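3-keto-5-aminohexanoate cleavage enzyme (Ralstonia eutropha, PDB 3C6C) probably cleaves 3-keto-5-aminohexanoate or a related beta-keto acid, as a metal-dependent member of the beta-keto acid cleavage enzyme family. Local coordinates at residues Val82-Val87 and Val133-Asp138; Thr168-Ala173 and Ile200-Ile205; Ala223-Met228 and Met254-Leu259. All blocks are in the same frame, centred on the assembly; numbering follows the deposited sequence.

Interaction 1 of 3, residues Val82-Val87 and Val133-Asp138; sequences VLFKEV and VKHLED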
ATOM      1  N   VAL A  82       1.157  41.870  19.214  1.00 19.77           N
ATOM      2  CA  VAL A  82       2.269  42.820  19.328  1.00 19.75           C
ATOM      3  C   VAL A  82       3.605  42.104  19.165  1.00 17.63           C
ATOM      4  O   VAL A  82       4.539  42.594  18.511  1.00 17.51           O
ATOM      5  CB  VAL A  82       2.261  43.589  20.676  1.00 20.48           C
ATOM      6  CG1 VAL A  82       3.529  44.444  20.824  1.00 23.46           C
ATOM      7  CG2 VAL A  82       1.005  44.463  20.773  1.00 21.26           C
ATOM      8  N   LEU A  83       3.653  40.905  19.720  1.00 16.72           N
ATOM      9  CA  LEU A  83       4.861  40.086  19.670  1.00 15.80           C
ATOM     10  C   LEU A  83       5.077  39.569  18.255  1.00 16.19           C
ATOM     11  O   LEU A  83       6.207  39.568  17.730  1.00 16.23           O
ATOM     12  CB  LEU A  83       4.788  38.925  20.659  1.00 17.37           C
ATOM     13  CG  LEU A  83       4.689  39.341  22.136  1.00 17.73           C
ATOM     14  CD1 LEU A  83       4.683  38.049  22.976  1.00 18.24           C
ATOM     15  CD2 LEU A  83       5.848  40.305  22.513  1.00 22.75           C
ATOM     16  N   PHE A  84       3.989  39.155  17.620  1.00 15.18           N
ATOM     17  CA  PHE A  84       4.052  38.669  16.224  1.00 16.01           C
ATOM     18  C   PHE A  84       4.605  39.793  15.325  1.00 18.09           C
ATOM     19  O   PHE A  84       5.464  39.572  14.486  1.00 17.13           O
ATOM     20  CB  PHE A  84       2.692  38.212  15.676  1.00 17.58           C
ATOM     21  CG  PHE A  84       2.308  36.790  16.036  1.00 16.44           C
ATOM     22  CD1 PHE A  84       2.931  35.697  15.435  1.00 16.02           C
ATOM     23  CD2 PHE A  84       1.315  36.555  16.960  1.00 18.45           C
ATOM     24  CE1 PHE A  84       2.563  34.398  15.747  1.00 15.95           C
ATOM     25  CE2 PHE A  84       0.924  35.245  17.270  1.00 17.85           C
ATOM     26  CZ  PHE A  84       1.572  34.171  16.660  1.00 18.86           C
ATOM     27  N   LYS A  85       4.076  40.998  15.531  1.00 17.72           N
ATOM     28  CA  LYS A  85       4.474  42.162  14.714  1.00 16.39           C
ATOM     29  C   LYS A  85       5.959  42.469  14.872  1.00 18.40           C
ATOM     30  O   LYS A  85       6.660  42.787  13.913  1.00 16.14           O
ATOM     31  CB  LYS A  85       3.596  43.387  15.021  1.00 19.79           C
ATOM     32  CG  LYS A  85       3.957  44.640  14.215  1.00 23.72           C
ATOM     33  CD  LYS A  85       3.639  44.478  12.749  1.00 24.79           C
ATOM     34  CE  LYS A  85       3.376  45.831  12.061  1.00 25.46           C
ATOM     35  NZ  LYS A  85       4.502  46.795  12.140  1.00 22.22           N
ATOM     36  N   GLU A  86       6.454  42.343  16.088  1.00 15.72           N
ATOM     37  CA  GLU A  86       7.873  42.609  16.360  1.00 16.37           C
ATOM     38  C   GLU A  86       8.736  41.579  15.623  1.00 16.71           C
ATOM     39  O   GLU A  86       9.754  41.913  15.016  1.00 18.43           O
ATOM     40  CB  GLU A  86       8.202  42.588  17.862  1.00 16.90           C
ATOM     41  CG  GLU A  86       9.671  42.927  18.120  1.00 15.50           C
ATOM     42  CD  GLU A  86      10.085  42.905  19.562  1.00 18.89           C
ATOM     43  OE1 GLU A  86       9.199  42.956  20.445  1.00 20.09           O
ATOM     44  OE2 GLU A  86      11.315  42.806  19.799  1.00 22.44           O
ATOM     45  N   VAL A  87       8.295  40.323  15.650  1.00 18.49           N
ATOM     46  CA  VAL A  87       9.080  39.265  14.987  1.00 15.57           C
ATOM     47  C   VAL A  87       9.164  39.556  13.488  1.00 16.99           C
ATOM     48  O   VAL A  87      10.240  39.545  12.903  1.00 16.33           O
ATOM     49  CB  VAL A  87       8.538  37.824  15.205  1.00 18.56           C
ATOM     50  CG1 VAL A  87       9.257  36.825  14.239  1.00 16.80           C
ATOM     51  CG2 VAL A  87       8.724  37.387  16.694  1.00 17.94           C
ATOM     52  N   VAL A 133      -7.610  36.058  14.019  1.00 24.53           N
ATOM     53  CA  VAL A 133      -6.911  36.480  12.794  1.00 24.29           C
ATOM     54  C   VAL A 133      -6.273  37.859  12.956  1.00 24.47           C
ATOM     55  O   VAL A 133      -5.679  38.409  12.019  1.00 23.61           O
ATOM     56  CB  VAL A 133      -7.823  36.434  11.523  1.00 25.29           C
ATOM     57  CG1 VAL A 133      -8.385  34.988  11.259  1.00 23.69           C
ATOM     58  CG2 VAL A 133      -8.926  37.482  11.595  1.00 23.23           C
ATOM     59  N   LYS A 134      -6.391  38.412  14.157  1.00 24.13           N
ATOM     60  CA  LYS A 134      -5.900  39.791  14.409  1.00 23.56           C
ATOM     61  C   LYS A 134      -4.409  39.963  14.015  1.00 23.00           C
ATOM     62  O   LYS A 134      -4.019  40.899  13.326  1.00 21.74           O
ATOM     63  CB  LYS A 134      -6.150  40.190  15.877  1.00 25.59           C
ATOM     64  CG  LYS A 134      -5.515  41.474  16.293  1.00 33.47           C
ATOM     65  CD  LYS A 134      -5.894  42.622  15.361  1.00 41.03           C
ATOM     66  CE  LYS A 134      -5.395  43.993  15.903  1.00 43.57           C
ATOM     67  NZ  LYS A 134      -4.193  43.894  16.811  1.00 41.38           N
ATOM     68  N   HIS A 135      -3.588  39.015  14.434  1.00 20.24           N
ATOM     69  CA  HIS A 135      -2.145  39.079  14.137  1.00 19.11           C
ATOM     70  C   HIS A 135      -1.863  38.983  12.647  1.00 20.56           C
ATOM     71  O   HIS A 135      -0.908  39.565  12.136  1.00 20.09           O
ATOM     72  CB  HIS A 135      -1.344  38.050  14.939  1.00 19.80           C
ATOM     73  CG  HIS A 135      -1.619  36.631  14.567  1.00 20.87           C
ATOM     74  ND1 HIS A 135      -2.863  36.045  14.704  1.00 20.19           N
ATOM     75  CD2 HIS A 135      -0.800  35.669  14.073  1.00 20.62           C
ATOM     76  CE1 HIS A 135      -2.792  34.789  14.307  1.00 22.78           C
ATOM     77  NE2 HIS A 135      -1.553  34.535  13.922  1.00 19.70           N
ATOM     78  N   LEU A 136      -2.735  38.283  11.948  1.00 17.71           N
ATOM     79  CA  LEU A 136      -2.561  38.091  10.513  1.00 18.99           C
ATOM     80  C   LEU A 136      -2.851  39.408   9.776  1.00 19.36           C
ATOM     81  O   LEU A 136      -2.177  39.772   8.828  1.00 20.60           O
ATOM     82  CB  LEU A 136      -3.457  36.971   9.982  1.00 19.51           C
ATOM     83  CG  LEU A 136      -3.214  35.558  10.510  1.00 20.15           C
ATOM     84  CD1 LEU A 136      -4.121  34.604   9.705  1.00 16.63           C
ATOM     85  CD2 LEU A 136      -1.726  35.202  10.400  1.00 19.70           C
ATOM     86  N   GLU A 137      -3.855  40.104  10.289  1.00 19.85           N
ATOM     87  CA  GLU A 137      -4.277  41.404   9.751  1.00 19.53           C
ATOM     88  C   GLU A 137      -3.124  42.383   9.894  1.00 21.82           C
ATOM     89  O   GLU A 137      -2.847  43.170   9.006  1.00 20.76           O
ATOM     90  CB  GLU A 137      -5.508  41.909  10.478  1.00 21.13           C
ATOM     91  CG  GLU A 137      -6.746  41.067  10.244  1.00 23.75           C
ATOM     92  CD  GLU A 137      -7.949  41.493  11.086  1.00 28.90           C
ATOM     93  OE1 GLU A 137      -7.783  42.239  12.058  1.00 31.04           O
ATOM     94  OE2 GLU A 137      -9.060  41.043  10.772  1.00 30.69           O
ATOM     95  N   ASP A 138      -2.428  42.290  11.017  1.00 21.01           N
ATOM     96  CA  ASP A 138      -1.374  43.263  11.355  1.00 20.10           C
ATOM     97  C   ASP A 138      -0.088  42.955  10.588  1.00 21.84           C
ATOM     98  O   ASP A 138       0.645  43.861  10.180  1.00 19.24           O
ATOM     99  CB  ASP A 138      -1.006  43.230  12.851  1.00 22.45           C
ATOM    100  CG  ASP A 138      -2.104  43.744  13.789  1.00 31.38           C
ATOM    101  OD1 ASP A 138      -3.115  44.376  13.352  1.00 30.74           O
ATOM    102  OD2 ASP A 138      -1.926  43.508  15.012  1.00 41.24           O
TER
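His135 sets its CD2 over one face of the Phe84 ring. This carbon stands 3.5 Å above the phenyl plane, over the ring centre. The two planes are tilted by 32° and the centroids lie 4.4 Å apart, so the pair is oblique. On the imidazole itself, CD2 of the following residue, Leu136, rests above one face, offset toward the rim. CB of His135 adds to the overlap, 3.7 Å from Phe84 CD2.

The His135 side chain takes a first torsion of 67°, which places CG between the backbone N and the carbonyl carbon and carries the ring across to Phe84. NE2 is hydrogen-bonded to the backbone O of Thr103, which helps to fix the turn of the imidazole.

Nearer the surface, CD and CE of Lys85 lie by the carbonyl oxygen of Asp138, with CE 3.9 Å from Asp138 O. The charged ends have partners on their own helices. Lys85 NZ bridges to Asp89, and Lys134 NZ bonds Asp138 OD2 at 2.9 Å, on its syn lone pair.

Helices 81-92 and 134-139 are thus joined by an aromatic pair on the buried side and, at the partly exposed margin, by the Lys85 chain lying by the Asp138 carbonyl. Phe84 also touches Val69 of strand 64-70, and its side chain is about 9 Å from the bound nickel. The arrangement is helix-to-helix packing in the outer layer of a TIM beta/alpha-barrel.

Interaction 2 of 3, residues Thr168-Ala173 and Ile200-Ile205; sequences TLRAMA and IEEGLI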
ATOM      1  N   THR A 168     -16.229  27.421  11.646  1.00 19.75           N
ATOM      2  CA  THR A 168     -15.087  28.295  11.948  1.00 20.85           C
ATOM      3  C   THR A 168     -13.977  28.202  10.909  1.00 20.67           C
ATOM      4  O   THR A 168     -13.385  29.206  10.528  1.00 20.33           O
ATOM      5  CB  THR A 168     -14.563  28.059  13.368  1.00 21.97           C
ATOM      6  OG1 THR A 168     -15.538  28.604  14.264  1.00 23.40           O
ATOM      7  CG2 THR A 168     -13.190  28.735  13.616  1.00 19.63           C
ATOM      8  N   LEU A 169     -13.722  26.991  10.429  1.00 20.07           N
ATOM      9  CA  LEU A 169     -12.670  26.778   9.433  1.00 22.96           C
ATOM     10  C   LEU A 169     -13.032  27.446   8.104  1.00 23.46           C
ATOM     11  O   LEU A 169     -12.176  28.038   7.408  1.00 21.94           O
ATOM     12  CB  LEU A 169     -12.390  25.278   9.238  1.00 22.48           C
ATOM     13  CG  LEU A 169     -11.703  24.582  10.423  1.00 20.67           C
ATOM     14  CD1 LEU A 169     -11.656  23.067  10.168  1.00 17.63           C
ATOM     15  CD2 LEU A 169     -10.316  25.175  10.708  1.00 19.88           C
ATOM     16  N   ARG A 170     -14.313  27.366   7.758  1.00 22.40           N
ATOM     17  CA  ARG A 170     -14.781  28.015   6.534  1.00 23.13           C
ATOM     18  C   ARG A 170     -14.592  29.533   6.633  1.00 23.36           C
ATOM     19  O   ARG A 170     -14.178  30.191   5.680  1.00 25.19           O
ATOM     20  CB  ARG A 170     -16.251  27.678   6.231  1.00 22.59           C
ATOM     21  CG  ARG A 170     -16.421  26.302   5.698  1.00 21.25           C
ATOM     22  CD  ARG A 170     -17.874  25.930   5.632  1.00 25.89           C
ATOM     23  NE  ARG A 170     -18.061  24.733   4.820  1.00 24.90           N
ATOM     24  CZ  ARG A 170     -18.488  23.566   5.294  1.00 24.44           C
ATOM     25  NH1 ARG A 170     -18.828  23.445   6.577  1.00 28.18           N
ATOM     26  NH2 ARG A 170     -18.600  22.539   4.472  1.00 23.55           N
ATOM     27  N   ALA A 171     -14.908  30.076   7.802  1.00 23.10           N
ATOM     28  CA  ALA A 171     -14.822  31.533   8.018  1.00 22.40           C
ATOM     29  C   ALA A 171     -13.364  32.005   7.979  1.00 21.15           C
ATOM     30  O   ALA A 171     -13.043  33.060   7.384  1.00 21.71           O
ATOM     31  CB  ALA A 171     -15.493  31.934   9.321  1.00 20.33           C
HETATM   32  N   MSE A 172     -12.491  31.190   8.564  1.00 20.75           N
HETATM   33  CA  MSE A 172     -11.034  31.444   8.608  0.50 21.09           C
HETATM   34  C   MSE A 172     -10.458  31.457   7.208  1.00 20.78           C
HETATM   35  O   MSE A 172      -9.699  32.340   6.820  1.00 20.22           O
HETATM   36  CB  MSE A 172     -10.299  30.345   9.388  0.50 22.08           C
HETATM   37  CG  MSE A 172     -10.573  30.304  10.894  0.50 23.01           C
HETATM   38 SE   MSE A 172      -9.925  31.882  11.821  0.38 25.59          SE
HETATM   39  CE  MSE A 172      -8.049  31.434  11.929  0.50 24.89           C
ATOM     40  N   ALA A 173     -10.833  30.432   6.462  1.00 19.33           N
ATOM     41  CA  ALA A 173     -10.361  30.261   5.087  1.00 19.88           C
ATOM     42  C   ALA A 173     -10.727  31.504   4.290  1.00 21.28           C
ATOM     43  O   ALA A 173      -9.911  32.058   3.545  1.00 20.21           O
ATOM     44  CB  ALA A 173     -10.964  28.993   4.429  1.00 18.49           C
ATOM     45  N   ILE A 200     -11.774  23.414  -0.863  1.00 19.23           N
ATOM     46  CA  ILE A 200     -11.288  23.747  -2.208  1.00 19.82           C
ATOM     47  C   ILE A 200     -12.515  23.782  -3.112  1.00 21.25           C
ATOM     48  O   ILE A 200     -12.715  24.701  -3.910  1.00 20.65           O
ATOM     49  CB  ILE A 200     -10.281  22.697  -2.769  1.00 19.54           C
ATOM     50  CG1 ILE A 200      -8.932  22.801  -2.044  1.00 20.78           C
ATOM     51  CG2 ILE A 200     -10.068  22.908  -4.258  1.00 19.97           C
ATOM     52  CD1 ILE A 200      -7.959  21.615  -2.272  1.00 18.63           C
ATOM     53  N   GLU A 201     -13.337  22.766  -2.925  1.00 21.89           N
ATOM     54  CA  GLU A 201     -14.619  22.614  -3.658  1.00 26.16           C
ATOM     55  C   GLU A 201     -15.470  23.862  -3.588  1.00 25.01           C
ATOM     56  O   GLU A 201     -16.081  24.311  -4.569  1.00 26.43           O
ATOM     57  CB  GLU A 201     -15.444  21.500  -3.023  1.00 26.74           C
ATOM     58  CG  GLU A 201     -15.643  20.321  -3.898  1.00 41.37           C
ATOM     59  CD  GLU A 201     -16.714  20.577  -4.937  1.00 49.61           C
ATOM     60  OE1 GLU A 201     -17.911  20.660  -4.560  1.00 61.84           O
ATOM     61  OE2 GLU A 201     -16.353  20.696  -6.128  1.00 62.66           O
ATOM     62  N   GLU A 202     -15.533  24.363  -2.376  1.00 23.29           N
ATOM     63  CA  GLU A 202     -16.407  25.480  -1.992  1.00 23.18           C
ATOM     64  C   GLU A 202     -15.868  26.862  -2.359  1.00 22.30           C
ATOM     65  O   GLU A 202     -16.443  27.898  -2.020  1.00 24.38           O
ATOM     66  CB  GLU A 202     -16.699  25.415  -0.494  1.00 21.07           C
ATOM     67  CG  GLU A 202     -17.521  24.206  -0.137  1.00 20.70           C
ATOM     68  CD  GLU A 202     -17.849  24.140   1.333  1.00 20.86           C
ATOM     69  OE1 GLU A 202     -17.516  25.114   2.054  1.00 23.80           O
ATOM     70  OE2 GLU A 202     -18.426  23.120   1.781  1.00 25.46           O
ATOM     71  N   GLY A 203     -14.752  26.860  -3.053  1.00 21.26           N
ATOM     72  CA  GLY A 203     -14.134  28.098  -3.507  1.00 21.89           C
ATOM     73  C   GLY A 203     -13.458  28.886  -2.408  1.00 21.53           C
ATOM     74  O   GLY A 203     -13.350  30.093  -2.488  1.00 22.79           O
ATOM     75  N   LEU A 204     -12.972  28.191  -1.387  1.00 21.68           N
ATOM     76  CA  LEU A 204     -12.425  28.858  -0.202  1.00 20.19           C
ATOM     77  C   LEU A 204     -10.908  28.777  -0.122  1.00 22.07           C
ATOM     78  O   LEU A 204     -10.298  29.306   0.801  1.00 20.06           O
ATOM     79  CB  LEU A 204     -13.060  28.297   1.069  1.00 20.91           C
ATOM     80  CG  LEU A 204     -14.506  28.695   1.357  1.00 21.47           C
ATOM     81  CD1 LEU A 204     -15.047  27.916   2.529  1.00 20.16           C
ATOM     82  CD2 LEU A 204     -14.578  30.181   1.628  1.00 22.86           C
ATOM     83  N   ILE A 205     -10.326  28.174  -1.151  1.00 21.56           N
ATOM     84  CA  ILE A 205      -8.855  27.986  -1.245  1.00 20.72           C
ATOM     85  C   ILE A 205      -8.331  28.444  -2.600  1.00 21.60           C
ATOM     86  O   ILE A 205      -8.564  27.826  -3.628  1.00 22.14           O
ATOM     87  CB  ILE A 205      -8.435  26.498  -1.015  1.00 18.68           C
ATOM     88  CG1 ILE A 205      -8.969  25.938   0.325  1.00 20.76           C
ATOM     89  CG2 ILE A 205      -6.906  26.319  -1.144  1.00 18.88           C
ATOM     90  CD1 ILE A 205      -8.284  26.444   1.598  1.00 17.47           C
TER
HETATM   91  O   HOH W   1      -8.179  30.321   2.103  1.00 22.32           O
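Arg170 and Glu202 form a two-pronged salt bridge. The guanidinium presents its NE side, with NE bonded to Glu202 OE1 at 2.8 Å and NH2 to Glu202 OE2 at 2.8 Å. The NE bond is nearly straight, at 173°. Both oxygens use their syn lone pairs, and the two flat groups lie almost in one plane, 10° apart. The Arg170 chain is extended from CG to NE and that of Glu202 beyond CG, and the two side chains meet nearly at right angles. Glu202 OE2 also accepts a bond from Gln198, and Arg170 NH1 bridges to Glu159 of the second subunit.

Apolar contacts flank the ion pair, nearer the backbones of helix 166-179 and the 200-205 turn. Leu204 CD1 packs on the Arg170 stem, 3.8 Å from Arg170 CG, and the leucine side chain lies nearly perpendicular to the arginine chain. Ala173 CB meets Leu204 CB at 4.0 Å. Leu199 of helix 190-201 touches both Arg170 and Leu204.

Water links the backbones. One molecule donates to Ala173 O at 2.8 Å and to Leu204 O at 2.7 Å.

The turn that brings Glu202 and Leu204 to helix 166-179 is a Schellman motif, with Gly203 at positive phi where helix 190-201 ends.

The paired bonds probably hold the guanidinium against rotation. With carboxylates on two of its sides, one from each subunit, Arg170 couples the helix end within the chain to the subunit interface.

Interaction 3 of 3, residues Ala223-Met228 and Met254-Leu259; sequences ASTETM and MAQAAL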
ATOM      1  N   ALA A 223       3.671   8.384  12.508  1.00 19.06           N
ATOM      2  CA  ALA A 223       4.846   8.623  11.656  1.00 19.17           C
ATOM      3  C   ALA A 223       5.348   7.317  11.033  1.00 20.02           C
ATOM      4  O   ALA A 223       6.257   6.672  11.546  1.00 21.10           O
ATOM      5  CB  ALA A 223       6.006   9.304  12.509  1.00 18.73           C
ATOM      6  N   SER A 224       4.740   6.916   9.930  1.00 17.75           N
ATOM      7  CA  SER A 224       5.201   5.772   9.178  1.00 17.82           C
ATOM      8  C   SER A 224       5.164   6.080   7.692  1.00 19.61           C
ATOM      9  O   SER A 224       4.410   6.927   7.217  1.00 17.88           O
ATOM     10  CB  SER A 224       4.375   4.506   9.462  1.00 17.06           C
ATOM     11  OG  SER A 224       3.063   4.588   8.892  1.00 17.24           O
ATOM     12  N   THR A 225       5.986   5.358   6.962  1.00 18.13           N
ATOM     13  CA  THR A 225       5.988   5.460   5.498  1.00 16.23           C
ATOM     14  C   THR A 225       4.603   5.130   4.911  1.00 16.73           C
ATOM     15  O   THR A 225       4.111   5.799   3.997  1.00 19.61           O
ATOM     16  CB  THR A 225       7.094   4.543   4.876  1.00 16.65           C
ATOM     17  OG1 THR A 225       8.372   4.964   5.389  1.00 17.69           O
ATOM     18  CG2 THR A 225       7.102   4.655   3.367  1.00 17.22           C
ATOM     19  N   GLU A 226       3.968   4.133   5.507  1.00 18.63           N
ATOM     20  CA  GLU A 226       2.678   3.646   5.059  1.00 17.89           C
ATOM     21  C   GLU A 226       1.631   4.736   5.217  1.00 16.44           C
ATOM     22  O   GLU A 226       0.757   4.922   4.356  1.00 17.30           O
ATOM     23  CB  GLU A 226       2.282   2.361   5.806  1.00 19.42           C
ATOM     24  CG  GLU A 226       3.107   1.161   5.398  1.00 20.88           C
ATOM     25  CD  GLU A 226       4.345   0.909   6.287  1.00 25.64           C
ATOM     26  OE1 GLU A 226       4.916   1.837   6.949  1.00 23.69           O
ATOM     27  OE2 GLU A 226       4.777  -0.266   6.327  1.00 30.93           O
ATOM     28  N   THR A 227       1.738   5.477   6.314  1.00 15.97           N
ATOM     29  CA  THR A 227       0.800   6.545   6.595  1.00 18.71           C
ATOM     30  C   THR A 227       0.958   7.627   5.550  1.00 17.75           C
ATOM     31  O   THR A 227      -0.016   8.120   4.994  1.00 17.17           O
ATOM     32  CB  THR A 227       0.992   7.150   8.007  1.00 19.04           C
ATOM     33  OG1 THR A 227       0.765   6.137   8.989  1.00 19.11           O
ATOM     34  CG2 THR A 227       0.032   8.324   8.238  1.00 18.06           C
HETATM   35  N   MSE A 228       2.211   7.962   5.288  1.00 19.30           N
HETATM   36  CA  MSE A 228       2.533   9.045   4.359  1.00 19.07           C
HETATM   37  C   MSE A 228       2.056   8.730   2.942  1.00 17.82           C
HETATM   38  O   MSE A 228       1.444   9.568   2.283  1.00 18.75           O
HETATM   39  CB  MSE A 228       4.045   9.361   4.353  1.00 19.49           C
HETATM   40  CG  MSE A 228       4.299  10.735   3.745  1.00 18.41           C
HETATM   41 SE   MSE A 228       6.142  11.214   3.687  0.75 10.19          SE
HETATM   42  CE  MSE A 228       6.534  11.203   5.543  1.00 16.98           C
HETATM   43  N   MSE A 254      11.322  13.678   7.276  1.00 14.44           N
HETATM   44  CA  MSE A 254      11.834  14.635   6.283  1.00 15.41           C
HETATM   45  C   MSE A 254      12.332  13.903   5.027  1.00 15.77           C
HETATM   46  O   MSE A 254      11.958  14.231   3.889  1.00 16.34           O
HETATM   47  CB  MSE A 254      12.967  15.479   6.907  1.00 15.05           C
HETATM   48  CG  MSE A 254      13.662  16.517   5.982  1.00 15.49           C
HETATM   49 SE   MSE A 254      15.043  15.762   4.887  0.75 12.44          SE
HETATM   50  CE  MSE A 254      16.159  14.946   6.230  1.00 16.26           C
ATOM     51  N   ALA A 255      13.158  12.889   5.244  1.00 17.39           N
ATOM     52  CA  ALA A 255      13.741  12.155   4.111  1.00 15.39           C
ATOM     53  C   ALA A 255      12.630  11.440   3.334  1.00 16.27           C
ATOM     54  O   ALA A 255      12.613  11.394   2.093  1.00 14.56           O
ATOM     55  CB  ALA A 255      14.857  11.150   4.569  1.00 16.81           C
ATOM     56  N   GLN A 256      11.678  10.908   4.079  1.00 16.05           N
ATOM     57  CA  GLN A 256      10.590  10.101   3.487  1.00 18.04           C
ATOM     58  C   GLN A 256       9.686  10.976   2.638  1.00 17.13           C
ATOM     59  O   GLN A 256       9.305  10.604   1.518  1.00 17.83           O
ATOM     60  CB  GLN A 256       9.756   9.368   4.563  1.00 17.82           C
ATOM     61  CG  GLN A 256       8.727   8.444   3.934  1.00 17.34           C
ATOM     62  CD  GLN A 256       9.385   7.393   3.091  1.00 18.25           C
ATOM     63  OE1 GLN A 256       9.799   6.351   3.617  1.00 16.74           O
ATOM     64  NE2 GLN A 256       9.532   7.659   1.783  1.00 16.24           N
ATOM     65  N   ALA A 257       9.423  12.183   3.121  1.00 16.52           N
ATOM     66  CA  ALA A 257       8.641  13.159   2.342  1.00 16.80           C
ATOM     67  C   ALA A 257       9.383  13.541   1.068  1.00 16.78           C
ATOM     68  O   ALA A 257       8.809  13.531  -0.018  1.00 18.51           O
ATOM     69  CB  ALA A 257       8.272  14.413   3.165  1.00 15.12           C
ATOM     70  N   ALA A 258      10.671  13.842   1.192  1.00 16.46           N
ATOM     71  CA  ALA A 258      11.483  14.227   0.022  1.00 16.31           C
ATOM     72  C   ALA A 258      11.406  13.133  -1.033  1.00 17.82           C
ATOM     73  O   ALA A 258      11.241  13.404  -2.222  1.00 17.33           O
ATOM     74  CB  ALA A 258      12.946  14.519   0.400  1.00 18.75           C
ATOM     75  N   LEU A 259      11.508  11.898  -0.566  1.00 17.09           N
ATOM     76  CA  LEU A 259      11.540  10.732  -1.463  1.00 16.83           C
ATOM     77  C   LEU A 259      10.208  10.510  -2.230  1.00 18.46           C
ATOM     78  O   LEU A 259      10.184   9.927  -3.328  1.00 20.44           O
ATOM     79  CB  LEU A 259      11.914   9.474  -0.693  1.00 17.23           C
ATOM     80  CG  LEU A 259      13.405   9.342  -0.337  1.00 16.30           C
ATOM     81  CD1 LEU A 259      13.572   8.241   0.719  1.00 19.04           C
ATOM     82  CD2 LEU A 259      14.281   9.030  -1.578  1.00 16.90           C
TER
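Met228, a selenomethionine, lays its SE over the backbone of Ala257, 3.4 Å from Ala257 CA. This joins helices 225-232 and 250-260, two helices of the TIM beta/alpha-barrel's outer layer. Met228 CG is anti to the backbone N (chi1 -162°), and the chain stays extended until it bends at chi3. The bend turns CE onto Gln256, 3.8 Å from its CB. The Met228 and Gln256 side chains run alongside one another, pointing opposite ways. Beyond the pair, Met228 touches Trp241 and Ala243 of strand 240-244, so its side chain reaches the barrel wall.

The polar part lies at the start of helix 225-232, where Ser224 is the N-cap. Ser224 OG and Thr227 OG1 share a hydrogen bond of 2.8 Å. One residue after the cap, Thr225 meets the Gln256 chain nearly side on to its length. Gln256 OE1 also bonds to Gln256 of the third subunit, so this buried amide belongs to a subunit interface as well. The Gln256 chain bends at chi2 (60°), which brings Gln256 CD within 3.6 Å of Thr225 CG2. Thr225 OG1 donates to Gln256 OE1 at 2.7 Å, from above the carbonyl plane, 37° out of it.

How the interactions relate
From the N terminus the three contacts follow in series, and none nests in or crosses another. Interaction 1 closes a loop of 45 residues that includes strand 99-103. Interaction 2 closes one of 26 residues, containing strand 182-187, and interaction 3 one of 25, containing strand 240-244. Each joins helical elements outside the barrel strands. Interactions 1 and 2 touch where Val133 packs on Met172, a selenomethionine modelled in two conformers, so that four elements, from helix 81-92 to the end of helix 190-201, are joined in a row. Interaction 3 stands apart, across the chain's centre from interaction 1, their centres about 33 Å apart. Interactions 2 and 3 also border other subunits; no other chain touches interaction 1.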